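Local coordinates for enterobactin synthetase component F-related protein (Vibrio cholerae serotype O1, PDB 4OXI) that probably uses ATP to activate glycine as glycyl-adenylate, within a lipopolysaccharide modification pathway that gives resistance to antimicrobial peptides, at residues P67-W70 with T75-Y78; M84-S89 with T197-E202; A109-I114 with L283-E288; A116-G121 with D272-L277; D211-Y216 with N238-I243. All coordinates share one frame; numbering follows the deposited sequence.

Contact 1 of 5, residues P67-W70 with T75-Y78; sequences PALW and TYTY
Ala-68 sets its methyl squarely over the Tyr-78 ring: CB sits 3.3 Å from the ring centroid and 10° off the normal, a CH-pi contact centred on one face. The phenol hydroxyl of Tyr-78 is bonded to the carbonyl of Ala-281, so the ring is held at its far end as well. At the opposite end of the pairing, Trp-70 and Thr-75 send their side chains to the same face of the sheet and cross at about a right angle. With OG1 beside the backbone N (chi1 -52°), the threonine divides its two branches. OG1 meets the indole at its edge, 3.4 Å from Trp-70 CD1, whereas Thr-75 CG2 turns to Pro-67 CB at 3.6 Å. Leu-69 and Tyr-76 project from the other face, which helices 78-95 and 108-119 cover, and touch only loosely, CD2 to CD2 at 4.3 Å. Between the faces, Tyr-76 O lies within the grip of two donors, Ala-68 N at 2.7 Å and Leu-69 N at 3.1 Å, both in the carbonyl plane. Tyr-76 N in turn donates to Leu-69 O at 2.9 Å. Two consecutive residues facing one across the pair define a classic beta bulge, here set in the hairpin of strands 67-71 and 74-77 at the edge of a four-stranded mixed sheet.

Contact 2 of 5, residues M84-S89 with T197-E202; sequences MALSLS and TEQDVE
Gln-199 lays its side chain against Leu-86, and the two cross obliquely. The contact is made by the middle of the glutamine: CG and CD both lie 3.7 Å from Leu-86 CB, while Gln-199 CB reaches Leu-86 CD1 at 4.0 Å. A bend at chi2 (-76°) folds the glutamine chain back, carrying its amide across the helix toward Ser-87 instead of out along the loop. Gln-199 NE2 ends up 3.6 Å from Ser-87 OG and makes a weak hydrogen bond, 3.5 Å long, to Thr-197 O of its own segment. Ser-87 supplies the one hydrogen bond that spans the two segments. Its OG, placed beside the backbone N of its own residue, accepts from Thr-197 N at 2.9 Å along a nearly straight line (166° at the hydrogen). The same hydroxyl is also bonded to the carbonyl of Asp-83, one turn earlier, so this oxygen links the loop to the helix backbone. Earlier in helix 78-95, the side chains of Asp-83 and Gln-79 bond to the backbone N and O of Gln-199. Segment 197-202 has no regular secondary structure, and the polar chemistry of this contact is consistent with a course along helix 78-95 fixed in good part by bonds from its backbone to helix side chains, with the aliphatic part of Gln-199 sheltering Leu-86 beneath.

Contact 3 of 5, residues A109-I114 with L283-E288; sequences AAYSAI and LYVVPE
Tyr-111, on helix 108-119, faces Val-285 on strand 282-285 across a CA-to-CA distance of 9.5 Å, the shortest such separation between the two segments. At that spacing no backbone hydrogen bond joins the segments, and the gap is bridged by side chains alone. The helix segment keeps its own bonds, as from Ile-114 N to Ala-110 O, while the strand spends its backbone groups on neighbours 67-71 and 257-260. This is a helix packed on one face of a mixed beta-sheet: Leu-283 and Val-285, two residues apart, both point toward the helix, whereas Tyr-284 between them lies on the other face, near Trp-70 and His-301. Tyr-111 and Val-285 approach from opposite directions. Val-285 CG2 comes in over a face of the phenol ring, 3.8 Å from the centroid and 30° off the normal, a CH-pi contact displaced toward the hydroxyl end; its nearest ring atom is Tyr-111 CZ at 3.5 Å. The other branch, Val-285 CG1, is anti to the backbone N (chi1 176°) and lies alongside the hydroxyl, 3.5 Å from Tyr-111 OH. Leu-283 CD2 touches Tyr-111 CD1 at 4.1 Å, the two side chains crossing at about a right angle. Beside the Val-285 methyls, Tyr-111 OH is hydrogen-bonded to Gln-260 OE1, and the amide nitrogen of Gln-260 is bonded to Asp-272.

Contact 4 of 5, residues A116-G121 with D272-L277; sequences ASYLGG and DIFYSL
Different first torsions bring Tyr-118 and Phe-274 together: the tyrosine ring swings away from its backbone N (chi1 176°), while the phenylalanine ring lies beside its own N and opposite its carbonyl carbon (chi1 -67°). Each then reaches across from its helix, 108-119 and 268-279, with Tyr-118 CA and Phe-274 CA, the nearest such pair, 9.5 Å apart. One corner of the Phe-274 ring does the touching, its CD1-CE1 side coming in over one face of the phenol. Phe-274 CE1 lies 3.5 Å from Tyr-118 CG and 3.6 Å from Tyr-118 CB, near the root of the phenol. The ring planes meet at 56° with centroids 5.1 Å apart, an oblique pairing that is neither a stack nor edge-to-face. Just beyond Tyr-118 the helix ends in a Schellman motif, with Gly-121 at positive phi as its C-prime residue. Arg-53 makes a cation-pi contact with the Tyr-118 ring and a hydrogen bond to its carbonyl. The polar end of the tyrosine is bonded to His-240 NE2. Tyr-118 thus works in two ways: the root of its ring packs apolarly against Phe-274 between helices 108-119 and 268-279, while its buried polar end is satisfied by His-240.

Contact 5 of 5, residues D211-Y216 with N238-I243; sequences DNEHEY and NLHCYI
Glu-213 and His-240 meet almost flat: the carboxylate and imidazole planes differ by only 3°, although the two side chains as a whole cross at about a right angle. His-240 ND1 donates to Glu-213 OE1 at 2.8 Å with a nearly straight bond (168° at the hydrogen). OE1 uses its syn lone pair, on the side of the other oxygen, and it lies close to the plane of the ring. The second oxygen, Glu-213 OE2, rests at the same ring edge, 3.2 Å from His-240 CE1. The bend at chi2 (-73°) turns the end of the glutamate from the loop toward the helix, and the rotation about its CG-CD bond sets the carboxylate flat with the ring. On the far side of the ring, His-240 NE2 is hydrogen-bonded to Tyr-118 OH. With both ring nitrogens engaged, the imidazole has its rotation fixed, and the carboxylate would be expected to polarise it. The glutamate itself is carried by a type I turn from Asn-212 to Glu-215. Asn-212 OD1 accepts from His-214 N at 3.2 Å, the donor lying above the carbonyl plane, and backbone bonds to Tyr-236 and Ser-237 tie the turn to the start of helix 236-249. The whole is a His-carboxylate hydrogen bond presented from a type I turn that also contains an Asx turn, joining the loop before strand 216-222 to helix 236-249.

How the contacts relate
Contacts 3 and 4 are buried and apolar, and both use helix 108-119: contact 3 sets it against a sheet, contact 4 against helix 268-279. Contacts 1, 2 and 5 are only partly buried, and there hydrogen bonds carry more of the load: backbone to backbone in contact 1, backbone to side chain in contact 2, side chain to side chain in contact 5. Strands 67-71 and 282-285 are neighbours, so contacts 1 and 3 share one sheet. Helix 78-95 follows the hairpin of contact 1, and its 84-89 segment packs on helix 108-119, linking contact 2 to contacts 3 and 4. Contacts 4 and 5 are joined through Tyr-118 and His-240.

Contact 1 of 5, residues P67-W70 with T75-Y78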
# COMPACT_ATOMS: atom_id res chain seq x y z
N PRO A 67 -0.16 -6.51 24.54
CA PRO A 67 -0.44 -7.16 23.25
C PRO A 67 0.04 -6.30 22.06
O PRO A 67 -0.29 -5.12 22.02
CB PRO A 67 -1.97 -7.28 23.23
CG PRO A 67 -2.47 -6.27 24.26
CD PRO A 67 -1.39 -6.21 25.30
N ALA A 68 0.79 -6.88 21.12
CA ALA A 68 1.28 -6.15 19.94
C ALA A 68 0.51 -6.48 18.66
O ALA A 68 0.36 -5.64 17.77
CB ALA A 68 2.76 -6.42 19.72
N LEU A 69 0.02 -7.72 18.58
CA LEU A 69 -0.57 -8.23 17.36
C LEU A 69 -1.72 -9.19 17.67
O LEU A 69 -1.57 -10.12 18.48
CB LEU A 69 0.49 -8.98 16.55
CG LEU A 69 0.06 -9.55 15.19
CD1 LEU A 69 -0.21 -8.43 14.19
CD2 LEU A 69 1.12 -10.50 14.62
N TRP A 70 -2.86 -8.98 17.01
CA TRP A 70 -3.91 -10.00 17.01
C TRP A 70 -4.08 -10.50 15.58
O TRP A 70 -4.23 -9.69 14.66
CB TRP A 70 -5.23 -9.43 17.52
CG TRP A 70 -6.37 -10.44 17.53
CD1 TRP A 70 -6.77 -11.21 18.59
CD2 TRP A 70 -7.24 -10.77 16.44
NE1 TRP A 70 -7.84 -12.00 18.22
CE2 TRP A 70 -8.15 -11.76 16.91
CE3 TRP A 70 -7.35 -10.34 15.11
CZ2 TRP A 70 -9.14 -12.32 16.09
CZ3 TRP A 70 -8.33 -10.89 14.30
CH2 TRP A 70 -9.22 -11.87 14.79
N THR A 75 -3.25 -13.82 20.10
CA THR A 75 -2.65 -12.54 20.46
C THR A 75 -1.18 -12.75 20.83
O THR A 75 -0.84 -13.74 21.46
CB THR A 75 -3.41 -11.93 21.63
OG1 THR A 75 -4.80 -11.91 21.30
CG2 THR A 75 -2.93 -10.52 21.92
N TYR A 76 -0.32 -11.82 20.41
CA TYR A 76 1.11 -11.91 20.68
C TYR A 76 1.57 -10.62 21.31
O TYR A 76 1.26 -9.53 20.81
CB TYR A 76 1.91 -12.18 19.38
CG TYR A 76 1.44 -13.41 18.62
CD1 TYR A 76 2.05 -14.64 18.81
CD2 TYR A 76 0.38 -13.33 17.74
CE1 TYR A 76 1.61 -15.78 18.14
CE2 TYR A 76 -0.06 -14.46 17.06
CZ TYR A 76 0.56 -15.67 17.26
OH TYR A 76 0.11 -16.78 16.57
N THR A 77 2.30 -10.73 22.42
CA THR A 77 2.82 -9.53 23.10
C THR A 77 4.01 -8.92 22.36
O THR A 77 4.58 -9.56 21.46
CB THR A 77 3.29 -9.87 24.51
OG1 THR A 77 4.36 -10.81 24.41
CG2 THR A 77 2.16 -10.48 25.36
N TYR A 78 4.40 -7.71 22.73
CA TYR A 78 5.58 -7.08 22.17
C TYR A 78 6.81 -7.96 22.37
O TYR A 78 7.67 -8.06 21.49
CB TYR A 78 5.78 -5.66 22.73
CG TYR A 78 4.99 -4.67 21.92
CD1 TYR A 78 3.68 -4.35 22.25
CD2 TYR A 78 5.54 -4.10 20.77
CE1 TYR A 78 2.94 -3.47 21.46
CE2 TYR A 78 4.81 -3.23 20.00
CZ TYR A 78 3.52 -2.93 20.33
OH TYR A 78 2.83 -2.06 19.52

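Contact 2 of 5, residues M84-S89 with T197-E202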
# COMPACT_ATOMS: atom_id res chain seq x y z
N MET A 84 10.46 -13.36 17.98
CA MET A 84 10.37 -13.90 16.63
C MET A 84 11.12 -13.00 15.65
O MET A 84 11.88 -13.48 14.83
CB MET A 84 8.91 -14.05 16.22
CG MET A 84 8.26 -15.29 16.78
SD MET A 84 6.51 -15.37 16.39
CE MET A 84 5.81 -14.30 17.65
N ALA A 85 10.91 -11.69 15.76
CA ALA A 85 11.51 -10.74 14.83
C ALA A 85 13.05 -10.75 14.90
O ALA A 85 13.71 -10.90 13.87
CB ALA A 85 10.96 -9.35 15.08
N LEU A 86 13.61 -10.61 16.10
CA LEU A 86 15.06 -10.64 16.24
C LEU A 86 15.68 -12.01 15.99
O LEU A 86 16.85 -12.10 15.63
CB LEU A 86 15.52 -10.10 17.60
CG LEU A 86 15.17 -8.65 17.92
CD1 LEU A 86 15.84 -8.24 19.23
CD2 LEU A 86 15.59 -7.73 16.79
N SER A 87 14.92 -13.09 16.14
CA SER A 87 15.45 -14.39 15.75
C SER A 87 15.63 -14.47 14.24
O SER A 87 16.67 -14.93 13.74
CB SER A 87 14.55 -15.54 16.22
OG SER A 87 14.49 -15.59 17.64
N LEU A 88 14.61 -14.05 13.50
CA LEU A 88 14.71 -14.05 12.04
C LEU A 88 15.82 -13.10 11.59
O LEU A 88 16.68 -13.46 10.79
CB LEU A 88 13.37 -13.60 11.44
CG LEU A 88 12.26 -14.64 11.54
CD1 LEU A 88 10.91 -14.00 11.23
CD2 LEU A 88 12.53 -15.81 10.60
N SER A 89 15.80 -11.89 12.14
CA SER A 89 16.77 -10.86 11.79
C SER A 89 18.24 -11.28 12.04
O SER A 89 19.12 -11.06 11.20
CB SER A 89 16.43 -9.59 12.56
OG SER A 89 17.32 -8.55 12.26
N THR A 197 14.44 -17.68 19.67
CA THR A 197 15.24 -17.51 20.87
C THR A 197 14.61 -16.37 21.64
O THR A 197 14.07 -15.45 21.03
CB THR A 197 16.68 -17.07 20.49
OG1 THR A 197 17.21 -17.95 19.49
CG2 THR A 197 17.60 -17.07 21.70
N GLU A 198 14.70 -16.39 22.96
CA GLU A 198 14.22 -15.26 23.74
C GLU A 198 15.21 -14.11 23.63
O GLU A 198 16.41 -14.35 23.58
CB GLU A 198 13.97 -15.66 25.20
CG GLU A 198 12.85 -16.71 25.31
CD GLU A 198 12.40 -16.98 26.74
OE1 GLU A 198 12.52 -16.07 27.59
OE2 GLU A 198 11.92 -18.11 27.00
N GLN A 199 14.72 -12.88 23.56
CA GLN A 199 15.58 -11.72 23.32
C GLN A 199 15.40 -10.68 24.42
O GLN A 199 14.28 -10.42 24.87
CB GLN A 199 15.28 -11.07 21.96
CG GLN A 199 15.24 -12.03 20.76
CD GLN A 199 16.64 -12.46 20.29
OE1 GLN A 199 17.61 -11.71 20.45
NE2 GLN A 199 16.74 -13.65 19.69
N ASP A 200 16.50 -10.08 24.85
CA ASP A 200 16.47 -9.10 25.93
C ASP A 200 16.12 -7.75 25.34
O ASP A 200 16.92 -7.17 24.60
CB ASP A 200 17.84 -9.04 26.62
CG ASP A 200 17.81 -8.28 27.95
OD1 ASP A 200 16.86 -7.51 28.20
OD2 ASP A 200 18.77 -8.45 28.74
N VAL A 201 14.93 -7.26 25.66
CA VAL A 201 14.48 -5.98 25.13
C VAL A 201 15.19 -4.78 25.78
O VAL A 201 15.11 -3.67 25.26
CB VAL A 201 12.95 -5.81 25.20
CG1 VAL A 201 12.27 -6.96 24.47
CG2 VAL A 201 12.49 -5.73 26.64
N GLU A 202 15.87 -5.01 26.91
CA GLU A 202 16.69 -3.97 27.54
C GLU A 202 17.86 -3.60 26.62
O GLU A 202 18.31 -2.45 26.60
CB GLU A 202 17.23 -4.45 28.90
CG GLU A 202 16.16 -4.78 29.94
CD GLU A 202 15.61 -3.54 30.65
OE1 GLU A 202 14.41 -3.53 31.02
OE2 GLU A 202 16.39 -2.58 30.85

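Contact 3 of 5, residues A109-I114 with L283-E288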
# COMPACT_ATOMS: atom_id res chain seq x y z
N ALA A 109 3.43 -15.02 10.36
CA ALA A 109 4.73 -15.10 9.69
C ALA A 109 5.02 -13.83 8.89
O ALA A 109 6.15 -13.36 8.88
CB ALA A 109 4.80 -16.32 8.81
N ALA A 110 4.01 -13.25 8.25
CA ALA A 110 4.23 -12.00 7.50
C ALA A 110 4.63 -10.85 8.40
O ALA A 110 5.57 -10.11 8.08
CB ALA A 110 3.00 -11.64 6.69
N TYR A 111 3.91 -10.67 9.51
CA TYR A 111 4.18 -9.55 10.43
C TYR A 111 5.50 -9.76 11.21
O TYR A 111 6.21 -8.80 11.49
CB TYR A 111 2.97 -9.28 11.35
CG TYR A 111 1.74 -9.02 10.51
CD1 TYR A 111 1.44 -7.75 10.05
CD2 TYR A 111 0.92 -10.06 10.11
CE1 TYR A 111 0.34 -7.52 9.23
CE2 TYR A 111 -0.17 -9.85 9.30
CZ TYR A 111 -0.45 -8.58 8.86
OH TYR A 111 -1.54 -8.39 8.05
N SER A 112 5.80 -11.01 11.56
CA SER A 112 7.08 -11.36 12.16
C SER A 112 8.24 -10.94 11.25
O SER A 112 9.20 -10.35 11.71
CB SER A 112 7.17 -12.88 12.34
OG SER A 112 6.43 -13.31 13.47
N ALA A 113 8.13 -11.29 9.97
CA ALA A 113 9.19 -11.00 9.01
C ALA A 113 9.32 -9.51 8.73
O ALA A 113 10.43 -9.02 8.53
CB ALA A 113 8.96 -11.76 7.70
N ILE A 114 8.20 -8.80 8.72
CA ILE A 114 8.25 -7.35 8.50
C ILE A 114 8.92 -6.61 9.68
O ILE A 114 9.76 -5.74 9.47
CB ILE A 114 6.86 -6.77 8.21
CG1 ILE A 114 6.35 -7.27 6.86
CG2 ILE A 114 6.92 -5.25 8.19
CD1 ILE A 114 4.94 -6.85 6.52
N LEU A 283 -2.08 -4.23 16.95
CA LEU A 283 -2.49 -4.29 15.55
C LEU A 283 -3.45 -5.47 15.37
O LEU A 283 -3.14 -6.59 15.78
CB LEU A 283 -1.25 -4.46 14.65
CG LEU A 283 -1.41 -4.38 13.13
CD1 LEU A 283 -1.83 -2.99 12.69
CD2 LEU A 283 -0.11 -4.77 12.43
N TYR A 284 -4.61 -5.22 14.78
CA TYR A 284 -5.58 -6.28 14.54
C TYR A 284 -5.65 -6.60 13.04
O TYR A 284 -6.12 -5.79 12.24
CB TYR A 284 -6.97 -5.92 15.08
CG TYR A 284 -7.07 -6.06 16.60
CD1 TYR A 284 -7.77 -7.11 17.17
CD2 TYR A 284 -6.44 -5.14 17.45
CE1 TYR A 284 -7.86 -7.25 18.55
CE2 TYR A 284 -6.52 -5.28 18.84
CZ TYR A 284 -7.24 -6.33 19.38
OH TYR A 284 -7.34 -6.48 20.74
N VAL A 285 -5.18 -7.79 12.67
CA VAL A 285 -5.19 -8.19 11.27
C VAL A 285 -6.59 -8.60 10.81
O VAL A 285 -7.19 -9.52 11.37
CB VAL A 285 -4.22 -9.35 11.04
CG1 VAL A 285 -4.29 -9.85 9.59
CG2 VAL A 285 -2.80 -8.89 11.39
N VAL A 286 -7.12 -7.93 9.79
CA VAL A 286 -8.45 -8.26 9.27
C VAL A 286 -8.37 -9.53 8.44
O VAL A 286 -7.71 -9.55 7.40
CB VAL A 286 -9.02 -7.13 8.41
CG1 VAL A 286 -10.37 -7.55 7.80
CG2 VAL A 286 -9.18 -5.86 9.25
N PRO A 287 -9.04 -10.60 8.90
CA PRO A 287 -9.05 -11.88 8.16
C PRO A 287 -9.62 -11.65 6.77
O PRO A 287 -10.49 -10.80 6.61
CB PRO A 287 -10.02 -12.75 8.97
CG PRO A 287 -10.10 -12.10 10.32
CD PRO A 287 -9.91 -10.63 10.08
N GLU A 288 -9.11 -12.39 5.78
CA GLU A 288 -9.60 -12.28 4.40
C GLU A 288 -11.12 -12.27 4.33
O GLU A 288 -11.72 -11.35 3.76
CB GLU A 288 -9.06 -13.45 3.57
CG GLU A 288 -9.49 -13.43 2.12
CD GLU A 288 -8.78 -12.37 1.31
OE1 GLU A 288 -9.36 -11.89 0.31
OE2 GLU A 288 -7.63 -12.01 1.67

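Contact 4 of 5, residues A116-G121 with D272-L277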
# COMPACT_ATOMS: atom_id res chain seq x y z
N ALA A 116 11.03 -8.08 11.64
CA ALA A 116 12.41 -8.57 11.57
C ALA A 116 13.19 -7.75 10.57
O ALA A 116 14.34 -7.41 10.79
CB ALA A 116 12.43 -10.06 11.15
N SER A 117 12.56 -7.45 9.43
CA SER A 117 13.25 -6.69 8.41
C SER A 117 13.49 -5.27 8.87
O SER A 117 14.59 -4.71 8.66
CB SER A 117 12.45 -6.69 7.10
OG SER A 117 13.01 -5.73 6.22
N TYR A 118 12.49 -4.66 9.49
CA TYR A 118 12.66 -3.30 9.99
C TYR A 118 13.74 -3.23 11.08
O TYR A 118 14.65 -2.39 11.01
CB TYR A 118 11.34 -2.70 10.53
CG TYR A 118 11.61 -1.34 11.12
CD1 TYR A 118 11.72 -0.23 10.30
CD2 TYR A 118 11.83 -1.18 12.49
CE1 TYR A 118 12.02 1.02 10.82
CE2 TYR A 118 12.13 0.07 13.02
CZ TYR A 118 12.23 1.16 12.17
OH TYR A 118 12.52 2.41 12.67
N LEU A 119 13.64 -4.10 12.08
CA LEU A 119 14.57 -4.08 13.21
C LEU A 119 16.00 -4.33 12.76
O LEU A 119 16.94 -3.78 13.32
CB LEU A 119 14.14 -5.11 14.25
CG LEU A 119 12.86 -4.75 15.00
CD1 LEU A 119 12.44 -5.88 15.93
CD2 LEU A 119 13.03 -3.47 15.80
N GLY A 120 16.15 -5.15 11.72
CA GLY A 120 17.46 -5.52 11.21
C GLY A 120 18.01 -4.66 10.07
O GLY A 120 19.06 -4.98 9.51
N GLY A 121 17.32 -3.59 9.71
CA GLY A 121 17.80 -2.74 8.62
C GLY A 121 17.76 -3.38 7.24
O GLY A 121 18.49 -3.00 6.33
N ASP A 272 -0.39 1.12 8.81
CA ASP A 272 -1.02 0.37 9.90
C ASP A 272 0.04 -0.22 10.83
O ASP A 272 -0.01 -0.04 12.06
CB ASP A 272 -1.87 -0.80 9.37
CG ASP A 272 -2.97 -0.37 8.37
OD1 ASP A 272 -3.46 0.79 8.48
OD2 ASP A 272 -3.35 -1.19 7.49
N ILE A 273 1.00 -0.92 10.23
CA ILE A 273 2.00 -1.67 10.98
C ILE A 273 2.92 -0.79 11.82
O ILE A 273 3.16 -1.07 13.00
CB ILE A 273 2.87 -2.55 10.03
CG1 ILE A 273 2.01 -3.63 9.38
CG2 ILE A 273 4.01 -3.18 10.78
CD1 ILE A 273 2.81 -4.53 8.42
N PHE A 274 3.46 0.28 11.23
CA PHE A 274 4.45 1.07 11.95
C PHE A 274 3.85 2.15 12.84
O PHE A 274 4.46 2.54 13.83
CB PHE A 274 5.53 1.59 11.00
CG PHE A 274 6.38 0.49 10.45
CD1 PHE A 274 7.39 -0.06 11.22
CD2 PHE A 274 6.12 -0.04 9.19
CE1 PHE A 274 8.15 -1.10 10.74
CE2 PHE A 274 6.88 -1.08 8.70
CZ PHE A 274 7.90 -1.62 9.47
N TYR A 275 2.64 2.60 12.48
CA TYR A 275 1.84 3.47 13.34
C TYR A 275 1.55 2.74 14.64
O TYR A 275 1.68 3.29 15.73
CB TYR A 275 0.52 3.74 12.65
CG TYR A 275 -0.29 4.93 13.13
CD1 TYR A 275 0.29 5.96 13.88
CD2 TYR A 275 -1.63 5.02 12.81
CE1 TYR A 275 -0.48 7.06 14.28
CE2 TYR A 275 -2.39 6.09 13.19
CZ TYR A 275 -1.82 7.11 13.93
OH TYR A 275 -2.64 8.16 14.29
N SER A 276 1.13 1.48 14.54
CA SER A 276 0.85 0.72 15.74
C SER A 276 2.13 0.50 16.54
O SER A 276 2.14 0.62 17.77
CB SER A 276 0.20 -0.62 15.39
OG SER A 276 0.01 -1.40 16.57
N LEU A 277 3.20 0.18 15.85
CA LEU A 277 4.45 -0.20 16.50
C LEU A 277 5.05 0.97 17.30
O LEU A 277 5.46 0.80 18.44
CB LEU A 277 5.44 -0.67 15.44
CG LEU A 277 6.80 -1.28 15.79
CD1 LEU A 277 6.76 -2.30 16.91
CD2 LEU A 277 7.34 -1.93 14.52

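Contact 5 of 5, residues D211-Y216 with N238-I243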
# COMPACT_ATOMS: atom_id res chain seq x y z
N ASP A 211 22.85 2.48 10.52
CA ASP A 211 23.20 3.83 10.09
C ASP A 211 23.16 4.05 8.58
O ASP A 211 23.91 4.87 8.05
CB ASP A 211 24.59 4.20 10.62
CG ASP A 211 25.68 3.24 10.15
OD1 ASP A 211 25.57 2.70 9.02
OD2 ASP A 211 26.66 3.03 10.91
N ASN A 212 22.31 3.31 7.87
CA ASN A 212 22.06 3.68 6.48
C ASN A 212 20.59 4.03 6.27
O ASN A 212 19.79 3.19 5.87
CB ASN A 212 22.53 2.61 5.50
CG ASN A 212 22.59 3.12 4.07
OD1 ASN A 212 22.43 4.32 3.81
ND2 ASN A 212 22.84 2.21 3.13
N GLU A 213 20.26 5.29 6.54
CA GLU A 213 18.90 5.75 6.40
C GLU A 213 18.48 5.71 4.94
O GLU A 213 17.29 5.82 4.64
CB GLU A 213 18.75 7.16 6.96
CG GLU A 213 18.65 7.23 8.48
CD GLU A 213 17.30 6.75 9.00
OE1 GLU A 213 16.29 7.47 8.83
OE2 GLU A 213 17.25 5.65 9.60
N HIS A 214 19.44 5.53 4.04
CA HIS A 214 19.14 5.52 2.62
C HIS A 214 18.98 4.14 2.01
O HIS A 214 18.59 4.02 0.85
CB HIS A 214 20.16 6.35 1.85
CG HIS A 214 20.11 7.80 2.22
ND1 HIS A 214 18.94 8.53 2.17
CD2 HIS A 214 21.06 8.64 2.70
CE1 HIS A 214 19.18 9.76 2.58
NE2 HIS A 214 20.46 9.85 2.90
N GLU A 215 19.25 3.11 2.80
CA GLU A 215 18.93 1.74 2.41
C GLU A 215 17.40 1.61 2.24
O GLU A 215 16.63 2.34 2.84
CB GLU A 215 19.44 0.76 3.48
CG GLU A 215 19.16 -0.69 3.20
CD GLU A 215 19.81 -1.17 1.92
OE1 GLU A 215 21.01 -1.54 1.98
OE2 GLU A 215 19.13 -1.20 0.86
N TYR A 216 16.97 0.69 1.39
CA TYR A 216 15.55 0.48 1.16
C TYR A 216 14.91 -0.31 2.31
O TYR A 216 15.43 -1.35 2.73
CB TYR A 216 15.34 -0.28 -0.14
CG TYR A 216 15.87 0.42 -1.37
CD1 TYR A 216 15.76 1.80 -1.53
CD2 TYR A 216 16.47 -0.31 -2.40
CE1 TYR A 216 16.25 2.44 -2.67
CE2 TYR A 216 16.96 0.32 -3.54
CZ TYR A 216 16.83 1.69 -3.67
OH TYR A 216 17.30 2.30 -4.81
N ASN A 238 12.67 7.87 3.95
CA ASN A 238 11.31 8.09 3.44
C ASN A 238 10.28 7.66 4.48
O ASN A 238 9.38 8.42 4.85
CB ASN A 238 11.02 7.26 2.18
CG ASN A 238 11.85 7.67 0.99
OD1 ASN A 238 12.30 6.81 0.22
ND2 ASN A 238 12.04 8.97 0.80
N LEU A 239 10.42 6.42 4.95
CA LEU A 239 9.44 5.83 5.86
C LEU A 239 9.43 6.52 7.21
O LEU A 239 8.36 6.71 7.81
CB LEU A 239 9.75 4.33 6.05
CG LEU A 239 9.03 3.59 7.18
CD1 LEU A 239 7.52 3.64 6.99
CD2 LEU A 239 9.52 2.13 7.26
N HIS A 240 10.62 6.87 7.70
CA HIS A 240 10.75 7.51 9.02
C HIS A 240 10.13 8.89 9.00
O HIS A 240 9.48 9.30 9.95
CB HIS A 240 12.22 7.60 9.45
CG HIS A 240 12.77 6.31 9.95
ND1 HIS A 240 14.09 5.95 9.79
CD2 HIS A 240 12.18 5.28 10.61
CE1 HIS A 240 14.30 4.76 10.34
NE2 HIS A 240 13.15 4.34 10.85
N CYS A 241 10.31 9.61 7.89
CA CYS A 241 9.65 10.90 7.75
C CYS A 241 8.13 10.76 7.85
O CYS A 241 7.49 11.47 8.63
CB CYS A 241 10.06 11.60 6.46
SG CYS A 241 9.22 13.21 6.24
N TYR A 242 7.54 9.85 7.08
CA TYR A 242 6.08 9.68 7.12
C TYR A 242 5.56 9.33 8.49
O TYR A 242 4.66 9.99 9.00
CB TYR A 242 5.58 8.60 6.15
CG TYR A 242 4.09 8.37 6.33
CD1 TYR A 242 3.17 9.27 5.79
CD2 TYR A 242 3.60 7.28 7.04
CE1 TYR A 242 1.81 9.08 5.94
CE2 TYR A 242 2.22 7.08 7.20
CZ TYR A 242 1.33 7.98 6.65
OH TYR A 242 -0.03 7.80 6.80
N ILE A 243 6.11 8.28 9.09
CA ILE A 243 5.66 7.85 10.41
C ILE A 243 5.76 8.97 11.45
O ILE A 243 4.83 9.17 12.24
CB ILE A 243 6.45 6.63 10.89
CG1 ILE A 243 6.23 5.44 9.94
CG2 ILE A 243 6.01 6.24 12.28
CD1 ILE A 243 4.77 5.01 9.87